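Local structure of GH5 (Bacteroidetes bacterium AC2a, 4YHE) at residues 129-132 and 133-136; 172-175 and 176-179. The protein is a family 5 glycoside hydrolase, a cellulase with a TIM-barrel fold that probably hydrolyses beta-glucosidic linkages during cellulose breakdown. One frame throughout, in Å; residues are numbered along the deposited sequence.

Contact 1: residues 129-132 and 133-136; sequences EERN and QLIK
Backbone hydrogen bonds join Glu129-Asn132 to Gln133-Lys136 in the i to i+4 pattern of an alpha-helix, here the first two turns of helix 129-149. Gln133 N donates to Glu129 O at 2.9 Å and Lys136 N to Asn132 O at 2.9 Å, while the bond from Leu134 N to Glu130 O is longer, 3.3 Å.

Glu129, Asn132 and Lys136 gather their polar ends on one flank. Glu129 OE2 and Lys136 NZ stand 4.5 Å apart, too far for a salt bridge, and a water spans the gap, donating to Glu129 OE2 and accepting from Lys136 NZ. Glu129 OE1 takes a weak hydrogen bond from Asn132 ND2 (3.4 Å). CG of Asn132 lies anti to the backbone N (chi1 -168°), which turns the amide to helix 181-199: OD1 accepts from Trp189 NE1, and ND2 donates to Glu188 OE1, which also forms a salt bridge with Lys136 NZ.

Van der Waals contact comes from Ile135 CD1, 3.8 Å from Arg131 NE and oblique to the guanidinium, and from Lys136 CE, 3.5 Å from Asn132 OD1.

Asn132 ND2 and Lys136 NZ, both donors and 3.3 Å apart, converge on Glu188, whose carboxylate would be expected to stabilise the ammonium charge.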
ATOM      1  N   GLU A 129       6.672  26.015 -10.883  1.00 32.52           N
ATOM      2  CA  GLU A 129       5.395  26.193 -10.215  1.00 32.40           C
ATOM      3  C   GLU A 129       4.230  26.147 -11.205  1.00 35.11           C
ATOM      4  O   GLU A 129       3.116  25.739 -10.846  1.00 31.79           O
ATOM      5  CB  GLU A 129       5.380  27.486  -9.396  1.00 33.18           C
ATOM      6  CG  GLU A 129       4.053  27.809  -8.715  1.00 34.85           C
ATOM      7  CD  GLU A 129       3.641  26.804  -7.646  1.00 37.39           C
ATOM      8  OE1 GLU A 129       4.468  25.956  -7.220  1.00 38.43           O
ATOM      9  OE2 GLU A 129       2.470  26.874  -7.220  1.00 38.93           O
ATOM     10  N   GLU A 130       4.467  26.565 -12.452  1.00 34.63           N
ATOM     11  CA  GLU A 130       3.426  26.424 -13.458  1.00 34.99           C
ATOM     12  C   GLU A 130       3.189  24.945 -13.799  1.00 30.40           C
ATOM     13  O   GLU A 130       2.075  24.546 -14.050  1.00 28.69           O
ATOM     14  CB  GLU A 130       3.748  27.252 -14.699  1.00 39.91           C
ATOM     15  CG  GLU A 130       3.879  28.740 -14.361  1.00 44.52           C
ATOM     16  CD  GLU A 130       3.873  29.647 -15.579  1.00 50.21           C
ATOM     17  OE1 GLU A 130       3.332  30.772 -15.467  1.00 53.35           O
ATOM     18  OE2 GLU A 130       4.415  29.247 -16.635  1.00 49.54           O
ATOM     19  N   ARG A 131       4.222  24.116 -13.777  1.00 29.79           N
ATOM     20  CA  ARG A 131       3.991  22.670 -13.953  1.00 28.83           C
ATOM     21  C   ARG A 131       3.233  22.073 -12.741  1.00 28.21           C
ATOM     22  O   ARG A 131       2.317  21.255 -12.887  1.00 24.31           O
ATOM     23  CB  ARG A 131       5.308  21.937 -14.213  1.00 29.88           C
ATOM     24  CG  ARG A 131       5.168  20.448 -14.514  1.00 31.14           C
ATOM     25  CD  ARG A 131       4.426  20.152 -15.833  1.00 33.23           C
ATOM     26  NE  ARG A 131       3.981  18.760 -15.865  1.00 33.78           N
ATOM     27  CZ  ARG A 131       4.698  17.710 -16.261  1.00 36.23           C
ATOM     28  NH1 ARG A 131       5.940  17.843 -16.720  1.00 35.83           N
ATOM     29  NH2 ARG A 131       4.148  16.491 -16.191  1.00 39.47           N
ATOM     30  N   ASN A 132       3.603  22.517 -11.555  1.00 27.24           N
ATOM     31  CA  ASN A 132       2.955  22.065 -10.324  1.00 27.48           C
ATOM     32  C   ASN A 132       1.455  22.394 -10.327  1.00 26.94           C
ATOM     33  O   ASN A 132       0.612  21.554  -9.971  1.00 22.85           O
ATOM     34  CB  ASN A 132       3.666  22.697  -9.110  1.00 27.89           C
ATOM     35  CG  ASN A 132       3.258  22.065  -7.789  1.00 28.39           C
ATOM     36  OD1 ASN A 132       2.794  20.932  -7.746  1.00 26.39           O
ATOM     37  ND2 ASN A 132       3.438  22.803  -6.703  1.00 28.95           N
ATOM     38  N   GLN A 133       1.129  23.613 -10.739  1.00 26.93           N
ATOM     39  CA  GLN A 133      -0.259  24.036 -10.931  1.00 30.39           C
ATOM     40  C   GLN A 133      -1.039  23.127 -11.890  1.00 28.81           C
ATOM     41  O   GLN A 133      -2.192  22.815 -11.620  1.00 29.34           O
ATOM     42  CB  GLN A 133      -0.324  25.497 -11.449  1.00 35.39           C
ATOM     43  CG  GLN A 133      -0.299  26.558 -10.345  1.00 40.29           C
ATOM     44  CD  GLN A 133       0.177  27.951 -10.797  1.00 47.97           C
ATOM     45  OE1 GLN A 133       0.275  28.261 -11.997  1.00 52.57           O
ATOM     46  NE2 GLN A 133       0.479  28.801  -9.818  1.00 50.11           N
ATOM     47  N   LEU A 134      -0.429  22.746 -13.008  1.00 28.61           N
ATOM     48  CA  LEU A 134      -1.073  21.852 -13.987  1.00 29.78           C
ATOM     49  C   LEU A 134      -1.339  20.466 -13.410  1.00 27.76           C
ATOM     50  O   LEU A 134      -2.403  19.879 -13.637  1.00 26.67           O
ATOM     51  CB  LEU A 134      -0.187  21.659 -15.224  1.00 34.33           C
ATOM     52  CG  LEU A 134      -0.057  22.766 -16.272  1.00 38.63           C
ATOM     53  CD1 LEU A 134       0.891  22.296 -17.372  1.00 41.32           C
ATOM     54  CD2 LEU A 134      -1.411  23.127 -16.854  1.00 40.28           C
ATOM     55  N   ILE A 135      -0.342  19.939 -12.699  1.00 25.86           N
ATOM     56  CA  ILE A 135      -0.436  18.597 -12.130  1.00 25.74           C
ATOM     57  C   ILE A 135      -1.563  18.633 -11.096  1.00 25.50           C
ATOM     58  O   ILE A 135      -2.391  17.716 -11.019  1.00 25.07           O
ATOM     59  CB  ILE A 135       0.923  18.158 -11.538  1.00 25.33           C
ATOM     60  CG1 ILE A 135       1.877  17.815 -12.677  1.00 24.79           C
ATOM     61  CG2 ILE A 135       0.766  16.980 -10.574  1.00 23.60           C
ATOM     62  CD1 ILE A 135       3.331  17.753 -12.285  1.00 25.74           C
ATOM     63  N   LYS A 136      -1.634  19.721 -10.335  1.00 24.85           N
ATOM     64  CA  LYS A 136      -2.674  19.854  -9.328  1.00 25.15           C
ATOM     65  C   LYS A 136      -4.084  19.928  -9.901  1.00 25.67           C
ATOM     66  O   LYS A 136      -5.044  19.415  -9.296  1.00 23.67           O
ATOM     67  CB  LYS A 136      -2.408  21.066  -8.445  1.00 25.16           C
ATOM     68  CG  LYS A 136      -1.354  20.843  -7.385  1.00 25.67           C
ATOM     69  CD  LYS A 136      -1.021  22.175  -6.706  1.00 26.38           C
ATOM     70  CE  LYS A 136       0.163  22.063  -5.790  1.00 27.37           C
ATOM     71  NZ  LYS A 136       0.528  23.378  -5.183  1.00 28.44           N
TER
HETATM   72  O   HOH W   1       0.834  24.907  -7.475  1.00 40.38           O

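Contact 2: residues 172-175 and 176-179; sequences NGNN and RRDG
Arg176 N donates to Gly173 O at 3.1 Å and Arg177 N to Asn174 O at 2.9 Å, two i to i+3 bonds in which the donor stands above the carbonyl plane, 60° out of it at Asn174. The side chain of Asn175 reaches back over the turn: with CG wedged between its backbone N and carbonyl carbon (chi1 58°), OD1 accepts from Gly173 N at 3.1 Å, while ND2 donates to Gly171 O and Tyr183 OH. Arg176 runs beside Asn175, pointing the same way, its CG 3.7 Å from Asn175 ND2; beyond it, NE binds Gly171 O as well.

These bonds define a short 3-10 turn, residues 174-176, in the loop between barrel strand 157-160 and helix 181-199 of the TIM barrel. An alanine in place of Asn175 would probably leave Gly173 N without this acceptor and Tyr183 OH without its amide donor, weakening the tie between turn and helix.

Arg177 folds back along the chain, so that Gly173 O sits 3.4 Å above one face of its guanidinium, offset toward the rim. Asn174 OD1 is 3.7 Å from Arg177 NE, the amide and guanidinium planes nearly perpendicular (87°). Asp178 CB lies 3.4 Å from Asn174 O, and Asp178 OD2 accepts from Gln182 N in the first turn of helix 181-199.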
ATOM      1  N   ASN A 172      16.842   8.453  -1.114  1.00 28.23           N
ATOM      2  CA  ASN A 172      18.272   8.733  -0.858  1.00 30.19           C
ATOM      3  C   ASN A 172      18.860   9.838  -1.724  1.00 29.92           C
ATOM      4  O   ASN A 172      20.068   9.951  -1.843  1.00 34.48           O
ATOM      5  CB  ASN A 172      19.129   7.493  -1.087  1.00 31.90           C
ATOM      6  CG  ASN A 172      18.615   6.292  -0.367  1.00 34.91           C
ATOM      7  OD1 ASN A 172      18.320   6.345   0.817  1.00 40.41           O
ATOM      8  ND2 ASN A 172      18.501   5.186  -1.086  1.00 40.59           N
ATOM      9  N   GLY A 173      18.034  10.639  -2.346  1.00 27.29           N
ATOM     10  CA  GLY A 173      18.523  11.566  -3.327  1.00 28.38           C
ATOM     11  C   GLY A 173      18.430  12.988  -2.856  1.00 28.38           C
ATOM     12  O   GLY A 173      18.557  13.278  -1.659  1.00 29.26           O
ATOM     13  N   ASN A 174      18.171  13.864  -3.806  1.00 28.63           N
ATOM     14  CA  ASN A 174      18.023  15.276  -3.546  1.00 31.33           C
ATOM     15  C   ASN A 174      16.965  15.660  -2.525  1.00 27.81           C
ATOM     16  O   ASN A 174      17.032  16.748  -1.999  1.00 24.37           O
ATOM     17  CB  ASN A 174      17.721  16.007  -4.846  1.00 35.07           C
ATOM     18  CG  ASN A 174      18.881  15.963  -5.793  1.00 40.55           C
ATOM     19  OD1 ASN A 174      20.027  15.805  -5.368  1.00 48.69           O
ATOM     20  ND2 ASN A 174      18.595  16.066  -7.098  1.00 46.38           N
ATOM     21  N   ASN A 175      16.005  14.777  -2.254  1.00 25.18           N
ATOM     22  CA  ASN A 175      15.000  15.050  -1.231  1.00 24.91           C
ATOM     23  C   ASN A 175      15.607  15.330   0.140  1.00 24.55           C
ATOM     24  O   ASN A 175      14.992  16.008   0.958  1.00 22.91           O
ATOM     25  CB  ASN A 175      14.009  13.885  -1.119  1.00 24.67           C
ATOM     26  CG  ASN A 175      14.687  12.579  -0.802  1.00 24.20           C
ATOM     27  OD1 ASN A 175      15.382  12.000  -1.648  1.00 26.23           O
ATOM     28  ND2 ASN A 175      14.518  12.107   0.428  1.00 24.54           N
ATOM     29  N   ARG A 176      16.810  14.817   0.379  1.00 24.94           N
ATOM     30  CA  ARG A 176      17.520  15.071   1.638  1.00 26.61           C
ATOM     31  C   ARG A 176      18.349  16.368   1.651  1.00 27.79           C
ATOM     32  O   ARG A 176      18.888  16.738   2.686  1.00 25.77           O
ATOM     33  CB  ARG A 176      18.391  13.859   1.988  1.00 29.67           C
ATOM     34  CG  ARG A 176      17.568  12.644   2.409  1.00 29.63           C
ATOM     35  CD  ARG A 176      18.419  11.460   2.830  1.00 33.45           C
ATOM     36  NE  ARG A 176      17.588  10.265   2.970  1.00 34.72           N
ATOM     37  CZ  ARG A 176      16.924   9.919   4.074  1.00 36.19           C
ATOM     38  NH1 ARG A 176      16.992  10.662   5.185  1.00 36.30           N
ATOM     39  NH2 ARG A 176      16.175   8.816   4.063  1.00 35.93           N
ATOM     40  N   ARG A 177      18.441  17.065   0.518  1.00 27.65           N
ATOM     41  CA  ARG A 177      19.293  18.249   0.451  1.00 31.23           C
ATOM     42  C   ARG A 177      18.734  19.436  -0.316  1.00 29.14           C
ATOM     43  O   ARG A 177      19.452  20.412  -0.537  1.00 28.50           O
ATOM     44  CB  ARG A 177      20.685  17.886  -0.065  1.00 36.90           C
ATOM     45  CG  ARG A 177      20.720  16.885  -1.195  1.00 43.11           C
ATOM     46  CD  ARG A 177      22.144  16.407  -1.445  1.00 47.98           C
ATOM     47  NE  ARG A 177      22.182  15.323  -2.426  1.00 54.08           N
ATOM     48  CZ  ARG A 177      22.082  14.018  -2.149  1.00 56.51           C
ATOM     49  NH1 ARG A 177      21.926  13.582  -0.900  1.00 57.31           N
ATOM     50  NH2 ARG A 177      22.137  13.129  -3.137  1.00 58.20           N
ATOM     51  N   ASP A 178      17.453  19.394  -0.671  1.00 25.37           N
ATOM     52  CA  ASP A 178      16.826  20.478  -1.430  1.00 23.83           C
ATOM     53  C   ASP A 178      16.031  21.433  -0.544  1.00 21.77           C
ATOM     54  O   ASP A 178      15.073  22.075  -0.991  1.00 22.82           O
ATOM     55  CB  ASP A 178      15.918  19.903  -2.528  1.00 23.02           C
ATOM     56  CG  ASP A 178      14.678  19.143  -1.951  1.00 23.52           C
ATOM     57  OD1 ASP A 178      14.634  18.926  -0.712  1.00 21.29           O
ATOM     58  OD2 ASP A 178      13.755  18.791  -2.744  1.00 21.78           O
ATOM     59  N   GLY A 179      16.380  21.505   0.734  1.00 23.34           N
ATOM     60  CA  GLY A 179      15.643  22.356   1.653  1.00 22.12           C
ATOM     61  C   GLY A 179      14.171  21.995   1.808  1.00 21.44           C
ATOM     62  O   GLY A 179      13.325  22.873   2.037  1.00 21.54           O
TER

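How the contacts relate
From the N terminus the chain first reaches contact 1, at the start of helix 129-149, then passes through barrel strand 157-160 and on into contact 2 in the following loop, just ahead of helix 181-199. Each contact joins adjacent segments, so neither closes a long loop; they occur in series, without nesting or crossing. The centres of contact 1 and contact 2 are about 21 Å apart and the nearest atoms of contact 1 and contact 2 about 12 Å, so they do not touch. What they share is helix 181-199: contact 1 meets it through Glu188 and Trp189, contact 2 through Gln182 and Tyr183. Contact 1 also borders helix 122-127, whereas contact 2 borders helix 218-224.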